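Long-range contacts in pectate lyase (Paenibacillus sp. 0602, PDB 5GT5), which cleaves polygalacturonate and partly methylated pectin within the chain by elimination, probably with the help of calcium: residues Ile188-Phe193 against Leu265-Tyr270; Asp152-Glu157 against Gly175-Lys180. The protein carries 1 engineered substitution. All blocks are in the same frame, centred on the assembly; numbering follows the deposited sequence.

Contact 1: residues Ile188-Phe193 against Leu265-Tyr270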
ATOM      1  N   ILE A 188     -10.253  -3.070  11.387  1.00  4.54           N
ATOM      2  CA  ILE A 188     -10.632  -2.687  12.732  1.00  4.06           C
ATOM      3  C   ILE A 188     -11.113  -3.915  13.496  1.00  5.67           C
ATOM      4  O   ILE A 188     -12.100  -4.553  13.096  1.00  5.94           O
ATOM      5  CB  ILE A 188     -11.737  -1.590  12.741  1.00  4.04           C
ATOM      6  CG1 ILE A 188     -11.366  -0.390  11.842  1.00  6.32           C
ATOM      7  CG2 ILE A 188     -12.017  -1.152  14.176  1.00  5.59           C
ATOM      8  CD1 ILE A 188     -12.407   0.766  11.813  1.00  7.69           C
ATOM      9  N   SER A 189     -10.406  -4.270  14.585  1.00  6.64           N
ATOM     10  CA  SER A 189     -10.698  -5.536  15.256  1.00  5.35           C
ATOM     11  C   SER A 189     -10.690  -5.423  16.765  1.00  6.61           C
ATOM     12  O   SER A 189     -10.068  -4.512  17.341  1.00  6.27           O
ATOM     13  CB  SER A 189      -9.745  -6.649  14.810  1.00  7.73           C
ATOM     14  OG  SER A 189      -8.389  -6.322  15.107  1.00  7.34           O
ATOM     15  N   TRP A 190     -11.420  -6.333  17.406  1.00  5.91           N
ATOM     16  CA  TRP A 190     -11.401  -6.467  18.855  1.00  5.56           C
ATOM     17  C   TRP A 190     -11.717  -5.156  19.558  1.00  5.35           C
ATOM     18  O   TRP A 190     -11.136  -4.846  20.597  1.00  6.92           O
ATOM     19  CB  TRP A 190     -10.043  -7.060  19.339  1.00  6.12           C
ATOM     20  CG  TRP A 190      -9.958  -8.513  19.000  1.00  7.17           C
ATOM     21  CD1 TRP A 190      -9.251  -9.093  17.975  1.00  9.60           C
ATOM     22  CD2 TRP A 190     -10.659  -9.578  19.659  1.00  7.61           C
ATOM     23  NE1 TRP A 190      -9.469 -10.463  17.973  1.00 10.06           N
ATOM     24  CE2 TRP A 190     -10.314 -10.776  19.006  1.00  9.11           C
ATOM     25  CE3 TRP A 190     -11.497  -9.635  20.771  1.00 10.12           C
ATOM     26  CZ2 TRP A 190     -10.830 -12.011  19.396  1.00 11.93           C
ATOM     27  CZ3 TRP A 190     -11.999 -10.878  21.164  1.00  9.40           C
ATOM     28  CH2 TRP A 190     -11.665 -12.036  20.476  1.00  8.56           C
ATOM     29  N   SER A 191     -12.639  -4.386  18.995  1.00  6.39           N
ATOM     30  CA  SER A 191     -12.940  -3.036  19.487  1.00  5.61           C
ATOM     31  C   SER A 191     -14.385  -2.874  19.905  1.00  4.91           C
ATOM     32  O   SER A 191     -15.266  -3.563  19.386  1.00  7.13           O
ATOM     33  CB  SER A 191     -12.533  -1.962  18.462  1.00  6.27           C
ATOM     34  OG  SER A 191     -11.109  -1.997  18.272  1.00  5.07           O
ATOM     35  N   THR A 192     -14.596  -1.968  20.846  1.00  6.84           N
ATOM     36  CA  THR A 192     -15.936  -1.666  21.354  1.00  5.51           C
ATOM     37  C   THR A 192     -16.345  -0.272  20.924  1.00  5.97           C
ATOM     38  O   THR A 192     -15.546   0.674  21.035  1.00  7.76           O
ATOM     39  CB  THR A 192     -15.922  -1.733  22.886  1.00  6.13           C
ATOM     40  OG1 THR A 192     -15.698  -3.106  23.268  1.00 10.45           O
ATOM     41  CG2 THR A 192     -17.261  -1.241  23.448  1.00  9.30           C
ATOM     42  N   PHE A 193     -17.578  -0.154  20.413  1.00  5.69           N
ATOM     43  CA  PHE A 193     -18.192   1.105  20.043  1.00  6.22           C
ATOM     44  C   PHE A 193     -19.481   1.146  20.830  1.00  7.11           C
ATOM     45  O   PHE A 193     -20.309   0.253  20.669  1.00  7.86           O
ATOM     46  CB  PHE A 193     -18.438   1.119  18.519  1.00  5.71           C
ATOM     47  CG  PHE A 193     -17.193   0.851  17.700  1.00  5.52           C
ATOM     48  CD1 PHE A 193     -16.754  -0.465  17.464  1.00  5.18           C
ATOM     49  CD2 PHE A 193     -16.454   1.916  17.180  1.00  6.41           C
ATOM     50  CE1 PHE A 193     -15.609  -0.703  16.705  1.00  5.91           C
ATOM     51  CE2 PHE A 193     -15.296   1.691  16.447  1.00  7.05           C
ATOM     52  CZ  PHE A 193     -14.852   0.398  16.218  1.00  6.43           C
ATOM     53  N   LEU A 265     -13.818  -5.440   9.280  1.00  5.78           N
ATOM     54  CA  LEU A 265     -14.267  -5.273  10.683  1.00  4.74           C
ATOM     55  C   LEU A 265     -14.438  -6.663  11.292  1.00  6.44           C
ATOM     56  O   LEU A 265     -15.128  -7.498  10.701  1.00  6.88           O
ATOM     57  CB  LEU A 265     -15.635  -4.574  10.728  1.00  7.19           C
ATOM     58  CG  LEU A 265     -15.759  -3.276   9.921  1.00  6.90           C
ATOM     59  CD1 LEU A 265     -17.189  -2.767   9.964  1.00  8.73           C
ATOM     60  CD2 LEU A 265     -14.789  -2.207  10.445  1.00  8.55           C
ATOM     61  N   HIS A 266     -13.858  -6.944  12.452  1.00  6.63           N
ATOM     62  CA  HIS A 266     -14.091  -8.260  13.044  1.00  5.70           C
ATOM     63  C   HIS A 266     -13.895  -8.284  14.536  1.00  5.68           C
ATOM     64  O   HIS A 266     -13.054  -7.541  15.081  1.00  6.30           O
ATOM     65  CB  HIS A 266     -13.302  -9.385  12.335  1.00  5.35           C
ATOM     66  CG  HIS A 266     -11.864  -9.464  12.693  1.00  7.03           C
ATOM     67  ND1 HIS A 266     -11.406 -10.199  13.774  1.00  9.16           N
ATOM     68  CD2 HIS A 266     -10.759  -8.944  12.101  1.00  6.86           C
ATOM     69  CE1 HIS A 266     -10.098 -10.102  13.841  1.00  7.65           C
ATOM     70  NE2 HIS A 266      -9.671  -9.345  12.832  1.00  8.04           N
ATOM     71  N   HIS A 267     -14.690  -9.128  15.210  1.00  7.51           N
ATOM     72  CA  HIS A 267     -14.636  -9.227  16.680  1.00  5.77           C
ATOM     73  C   HIS A 267     -14.827  -7.855  17.329  1.00  6.78           C
ATOM     74  O   HIS A 267     -14.208  -7.514  18.335  1.00  7.32           O
ATOM     75  CB  HIS A 267     -13.345  -9.952  17.147  1.00  8.43           C
ATOM     76  CG  HIS A 267     -13.320 -11.393  16.749  1.00  9.15           C
ATOM     77  ND1 HIS A 267     -12.856 -11.828  15.516  1.00  8.11           N
ATOM     78  CD2 HIS A 267     -13.786 -12.511  17.374  1.00  9.59           C
ATOM     79  CE1 HIS A 267     -13.038 -13.126  15.405  1.00  8.44           C
ATOM     80  NE2 HIS A 267     -13.584 -13.572  16.535  1.00  9.54           N
ATOM     81  N   ASN A 268     -15.717  -7.059  16.730  1.00  7.06           N
ATOM     82  CA  ASN A 268     -16.099  -5.763  17.299  1.00  6.18           C
ATOM     83  C   ASN A 268     -17.489  -5.828  17.859  1.00  6.23           C
ATOM     84  O   ASN A 268     -18.341  -6.572  17.346  1.00  7.23           O
ATOM     85  CB  ASN A 268     -16.104  -4.638  16.264  1.00  6.39           C
ATOM     86  CG  ASN A 268     -14.748  -4.385  15.659  1.00  6.73           C
ATOM     87  OD1 ASN A 268     -13.693  -4.632  16.286  1.00  6.35           O
ATOM     88  ND2 ASN A 268     -14.758  -3.880  14.420  1.00  5.46           N
ATOM     89  N   VAL A 269     -17.729  -5.040  18.903  1.00  6.01           N
ATOM     90  CA  VAL A 269     -19.087  -4.868  19.448  1.00  5.78           C
ATOM     91  C   VAL A 269     -19.563  -3.456  19.171  1.00  6.25           C
ATOM     92  O   VAL A 269     -18.882  -2.486  19.533  1.00  7.94           O
ATOM     93  CB  VAL A 269     -19.125  -5.134  20.973  1.00  6.60           C
ATOM     94  CG1 VAL A 269     -20.524  -4.856  21.568  1.00  9.19           C
ATOM     95  CG2 VAL A 269     -18.689  -6.553  21.279  1.00  9.71           C
ATOM     96  N   TYR A 270     -20.712  -3.341  18.504  1.00  6.17           N
ATOM     97  CA  TYR A 270     -21.354  -2.050  18.220  1.00  4.77           C
ATOM     98  C   TYR A 270     -22.599  -1.989  19.080  1.00  4.56           C
ATOM     99  O   TYR A 270     -23.635  -2.557  18.711  1.00  7.35           O
ATOM    100  CB  TYR A 270     -21.726  -1.940  16.724  1.00  6.83           C
ATOM    101  CG  TYR A 270     -20.491  -1.936  15.830  1.00  5.34           C
ATOM    102  CD1 TYR A 270     -19.808  -0.755  15.569  1.00  5.70           C
ATOM    103  CD2 TYR A 270     -20.019  -3.121  15.270  1.00  5.89           C
ATOM    104  CE1 TYR A 270     -18.638  -0.751  14.803  1.00  6.55           C
ATOM    105  CE2 TYR A 270     -18.878  -3.133  14.464  1.00  5.95           C
ATOM    106  CZ  TYR A 270     -18.189  -1.942  14.248  1.00  6.79           C
ATOM    107  OH  TYR A 270     -17.060  -1.963  13.465  1.00  6.43           O
TER
HETATM  108  O   HOH W   1      -7.056  -8.496  13.336  1.00  7.61           O
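The side-chain amide of Asn-268 crosses to the neighbouring coil and holds the backbone before and after a bend there: OD1 accepts from Ser-191 N at 2.9 Å, while ND2 donates to Ile-188 O at 3.0 Å. At the bend both strands are interrupted by a residue in left-handed helical conformation, Trp-190 facing His-267 with the same phi of 54° and psi of 38°. Ile-188 O takes His-266 N in its carbonyl plane and ND2 from well above it. With CG anti to the carbonyl carbon (chi1 -62°), the amide is carried across to the 188-193 backbone; ND2 also donates to Tyr-270 OH, itself bonded to His-247, which fixes the amide in rotation. A leucine here would probably leave Ser-191 N without its acceptor and take one of the two donors from Ile-188 O, freeing the bend to shift. Beyond the bend, Val-269 N binds Ser-191 O and Phe-193 N binds Val-269 O, resuming the parallel pairing.

At the bend the Trp-190 six-membered ring and the His-267 ring form an offset stack, centroids 4.7 Å apart, with His-267 CB over the indole. His-267 ND1 meets His-266 ND1 at 2.8 Å, and its NE2 binds Asp-414. Ser-189 CB sits over the His-266 ring, 3.6 Å from the centroid, and a water joins Ser-189 OG, which also bonds Asp-165, to His-266 NE2. The face carrying Ile-188, Leu-265, Phe-193 and Tyr-270 is mainly hydrophobic: Tyr-270 CE1 lies above the rim of the Phe-193 ring, 3.3 Å from its CD1, the nearly parallel rings slid apart, and Ile-188 CB packs on Leu-265 CD2 at 3.9 Å. Side chains stacked on successive coils, with an asparagine amide bridging the bend, are characteristic of the right-handed parallel beta-helix of polysaccharide lyase family 1.

Contact 2: residues Asp152-Glu157 against Gly175-Lys180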
ATOM      1  N   ASP A 152     -14.879  13.817  14.649  1.00  5.83           N
ATOM      2  CA  ASP A 152     -14.861  12.362  14.507  1.00  7.14           C
ATOM      3  C   ASP A 152     -13.687  11.855  15.304  1.00  6.88           C
ATOM      4  O   ASP A 152     -12.659  12.538  15.366  1.00  9.24           O
ATOM      5  CB  ASP A 152     -14.652  11.983  13.031  1.00  7.58           C
ATOM      6  CG  ASP A 152     -15.489  12.830  12.094  1.00 10.59           C
ATOM      7  OD1 ASP A 152     -16.659  12.508  11.908  1.00  9.06           O
ATOM      8  OD2 ASP A 152     -14.960  13.815  11.533  1.00 17.46           O
ATOM      9  N   TYR A 153     -13.755  10.682  15.929  1.00  6.48           N
ATOM     10  CA  TYR A 153     -12.593  10.244  16.690  1.00  5.64           C
ATOM     11  C   TYR A 153     -11.380   9.966  15.799  1.00  7.16           C
ATOM     12  O   TYR A 153     -10.284  10.401  16.097  1.00  6.43           O
ATOM     13  CB  TYR A 153     -12.903   9.016  17.536  1.00  7.39           C
ATOM     14  CG  TYR A 153     -13.699   9.303  18.763  1.00  6.47           C
ATOM     15  CD1 TYR A 153     -13.158  10.109  19.779  1.00  5.63           C
ATOM     16  CD2 TYR A 153     -14.940   8.732  18.958  1.00  7.22           C
ATOM     17  CE1 TYR A 153     -13.889  10.356  20.929  1.00  7.28           C
ATOM     18  CE2 TYR A 153     -15.673   8.974  20.116  1.00  6.56           C
ATOM     19  CZ  TYR A 153     -15.121   9.772  21.087  1.00  6.10           C
ATOM     20  OH  TYR A 153     -15.868  10.025  22.224  1.00  8.50           O
ATOM     21  N   ILE A 154     -11.573   9.202  14.734  1.00  4.83           N
ATOM     22  CA  ILE A 154     -10.460   8.894  13.816  1.00  6.17           C
ATOM     23  C   ILE A 154     -10.978   9.008  12.397  1.00  6.64           C
ATOM     24  O   ILE A 154     -12.035   8.436  12.065  1.00  6.65           O
ATOM     25  CB  ILE A 154      -9.897   7.480  14.029  1.00  5.56           C
ATOM     26  CG1 ILE A 154      -9.369   7.333  15.455  1.00  6.56           C
ATOM     27  CG2 ILE A 154      -8.783   7.187  13.016  1.00  7.20           C
ATOM     28  CD1 ILE A 154      -8.878   5.906  15.786  1.00  7.03           C
ATOM     29  N   THR A 155     -10.251   9.749  11.561  1.00  4.57           N
ATOM     30  CA  THR A 155     -10.520   9.847  10.116  1.00  5.07           C
ATOM     31  C   THR A 155      -9.263   9.419   9.425  1.00  6.08           C
ATOM     32  O   THR A 155      -8.151   9.877   9.767  1.00  8.69           O
ATOM     33  CB  THR A 155     -10.893  11.258   9.692  1.00  6.14           C
ATOM     34  OG1 THR A 155     -12.057  11.669  10.438  1.00 10.98           O
ATOM     35  CG2 THR A 155     -11.274  11.313   8.243  1.00  8.12           C
ATOM     36  N   LEU A 156      -9.412   8.534   8.454  1.00  5.82           N
ATOM     37  CA  LEU A 156      -8.285   8.083   7.652  1.00  6.23           C
ATOM     38  C   LEU A 156      -8.452   8.654   6.246  1.00  7.66           C
ATOM     39  O   LEU A 156      -9.499   8.490   5.620  1.00  8.09           O
ATOM     40  CB  LEU A 156      -8.257   6.565   7.594  1.00  6.89           C
ATOM     41  CG  LEU A 156      -8.433   5.851   8.942  1.00  7.28           C
ATOM     42  CD1 LEU A 156      -8.493   4.353   8.701  1.00  9.45           C
ATOM     43  CD2 LEU A 156      -7.290   6.196   9.879  1.00  6.80           C
ATOM     44  N   GLU A 157      -7.413   9.305   5.720  1.00  7.64           N
ATOM     45  CA  GLU A 157      -7.490   9.914   4.386  1.00  9.08           C
ATOM     46  C   GLU A 157      -6.265   9.610   3.573  1.00  6.02           C
ATOM     47  O   GLU A 157      -5.135   9.780   4.059  1.00  6.25           O
ATOM     48  CB  GLU A 157      -7.654  11.439   4.454  1.00 10.84           C
ATOM     49  CG  GLU A 157      -8.988  11.877   5.066  1.00 15.13           C
ATOM     50  CD  GLU A 157      -9.153  13.383   5.139  1.00 19.29           C
ATOM     51  OE1 GLU A 157      -8.380  14.088   4.477  1.00 20.94           O
ATOM     52  OE2 GLU A 157     -10.063  13.861   5.857  1.00 26.97           O
ATOM     53  N   GLY A 175     -18.644  10.997  13.276  1.00  7.49           N
ATOM     54  CA  GLY A 175     -18.303   9.584  13.155  1.00  7.89           C
ATOM     55  C   GLY A 175     -17.313   9.046  14.170  1.00  6.70           C
ATOM     56  O   GLY A 175     -16.588   9.782  14.860  1.00  6.67           O
ATOM     57  N   LEU A 176     -17.259   7.725  14.236  1.00  6.68           N
ATOM     58  CA  LEU A 176     -16.336   7.048  15.140  1.00  5.73           C
ATOM     59  C   LEU A 176     -15.022   6.782  14.432  1.00  6.50           C
ATOM     60  O   LEU A 176     -13.994   7.335  14.830  1.00  7.01           O
ATOM     61  CB  LEU A 176     -16.958   5.756  15.648  1.00  6.90           C
ATOM     62  CG  LEU A 176     -18.292   5.947  16.364  1.00  6.87           C
ATOM     63  CD1 LEU A 176     -18.862   4.569  16.792  1.00  9.15           C
ATOM     64  CD2 LEU A 176     -18.129   6.873  17.561  1.00  7.94           C
ATOM     65  N   VAL A 177     -15.020   5.927  13.411  1.00  5.63           N
ATOM     66  CA  VAL A 177     -13.826   5.778  12.576  1.00  5.21           C
ATOM     67  C   VAL A 177     -14.308   5.828  11.136  1.00  5.32           C
ATOM     68  O   VAL A 177     -15.104   4.978  10.707  1.00  6.03           O
ATOM     69  CB  VAL A 177     -13.035   4.463  12.806  1.00  6.44           C
ATOM     70  CG1 VAL A 177     -11.800   4.438  11.903  1.00  6.05           C
ATOM     71  CG2 VAL A 177     -12.621   4.313  14.288  1.00  6.61           C
ATOM     72  N   ASP A 178     -13.864   6.844  10.395  1.00  5.07           N
ATOM     73  CA  ASP A 178     -14.241   7.077   9.005  1.00  4.25           C
ATOM     74  C   ASP A 178     -13.036   6.872   8.135  1.00  6.45           C
ATOM     75  O   ASP A 178     -11.883   7.128   8.549  1.00  6.52           O
ATOM     76  CB  ASP A 178     -14.745   8.487   8.825  1.00  5.27           C
ATOM     77  CG  ASP A 178     -16.064   8.744   9.547  1.00  7.53           C
ATOM     78  OD1 ASP A 178     -16.778   7.789   9.905  1.00  6.99           O
ATOM     79  OD2 ASP A 178     -16.398   9.943   9.751  1.00 11.43           O
ATOM     80  N   SER A 179     -13.277   6.412   6.919  1.00  7.20           N
ATOM     81  CA  SER A 179     -12.186   6.121   5.998  1.00  6.24           C
ATOM     82  C   SER A 179     -12.524   6.763   4.673  1.00  5.92           C
ATOM     83  O   SER A 179     -13.597   6.480   4.114  1.00  6.63           O
ATOM     84  CB  SER A 179     -12.001   4.616   5.890  1.00  7.83           C
ATOM     85  OG  SER A 179     -10.824   4.330   5.155  1.00  8.69           O
ATOM     86  N   LYS A 180     -11.641   7.608   4.150  1.00  7.59           N
ATOM     87  CA  LYS A 180     -11.962   8.506   3.062  1.00  6.16           C
ATOM     88  C   LYS A 180     -10.820   8.619   2.045  1.00  6.10           C
ATOM     89  O   LYS A 180      -9.660   8.215   2.303  1.00  6.67           O
ATOM     90  CB  LYS A 180     -12.226   9.919   3.632  1.00  9.44           C
ATOM     91  CG  LYS A 180     -13.351  10.051   4.646  1.00 15.53           C
ATOM     92  CD  LYS A 180     -13.446  11.522   5.051  1.00 19.43           C
ATOM     93  CE  LYS A 180     -14.551  11.762   6.065  1.00 23.07           C
ATOM     94  NZ  LYS A 180     -14.617  13.223   6.410  1.00 26.36           N
TER
HETATM   95  O   HOH W   2     -12.473  14.755   6.247  1.00 42.28           O
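Asp-152-Glu-157 and Gly-175-Lys-180 lie on successive coils of the parallel beta-helix, their strands 154-157 and 177-180 running in the same direction at 13° to each other. The backbone pairing is regular: Ile-154 N gives to Leu-176 O and Ile-154 O takes Asp-178 N, then Leu-156 N gives to Asp-178 O and Leu-156 O takes Lys-180 N. Ahead of the strands Tyr-153 N reaches Gly-175 O in a longer bond of 3.2 Å.

Packing between apolar side chains is looser. Leu-176 CD2 touches the edge of the Tyr-153 ring, 3.9 Å from CD2 of that ring, and Val-177 CG1 approaches Ile-154 CB at 4.2 Å. Together with Leu-156, these two beta-branched residues face the interior of the helix, where strands 160-165 and 184-194 meet them.

Charged groups gather at the start of the strands and on the face of Asp-178 and Lys-180. Asp-152 OD1 uses its anti lone pair to accept Gly-175 N at 2.8 Å, nearly straight at 161°, and lies 3.4 Å from Asp-178 OD2, the two carboxylates turned well out of one plane. Asp-174 stands close by as well; such a crowd of acids is consistent with the calcium site expected of these three residues, beside the probable active-site Arg-276. Asp-178 is steadied through OD1 by Leu-248 N. Farther along, the Lys-180 chain, extended beyond CG, lies with CD 3.9 Å from Thr-155 CG2, and one water links it to Glu-157, accepting from Lys-180 NZ at 2.6 Å and donating to Glu-157 OE2 at 2.6 Å.

From the N terminus, contact 2 comes first: the chain lays down strand 154-157, runs through strands 160-165 and 168-169, and closes one coil when 175-180 pairs with 152-157. Strand 184-194 follows directly and opens contact 1, which closes after 71 intervening residues, including helices 203-212, 219-225 and 233-241 and strand 248-249, when 265-270 settles beside 188-193. The two closures are in series, neither nested nor crossed. Their centres lie about 15 Å apart, and they meet through the interior: Phe-193 CD2 is 3.6 Å from Leu-176 CD1, and Ile-188 CD1 is 3.7 Å from Val-177 CG1, tying two walls of the beta-helix together.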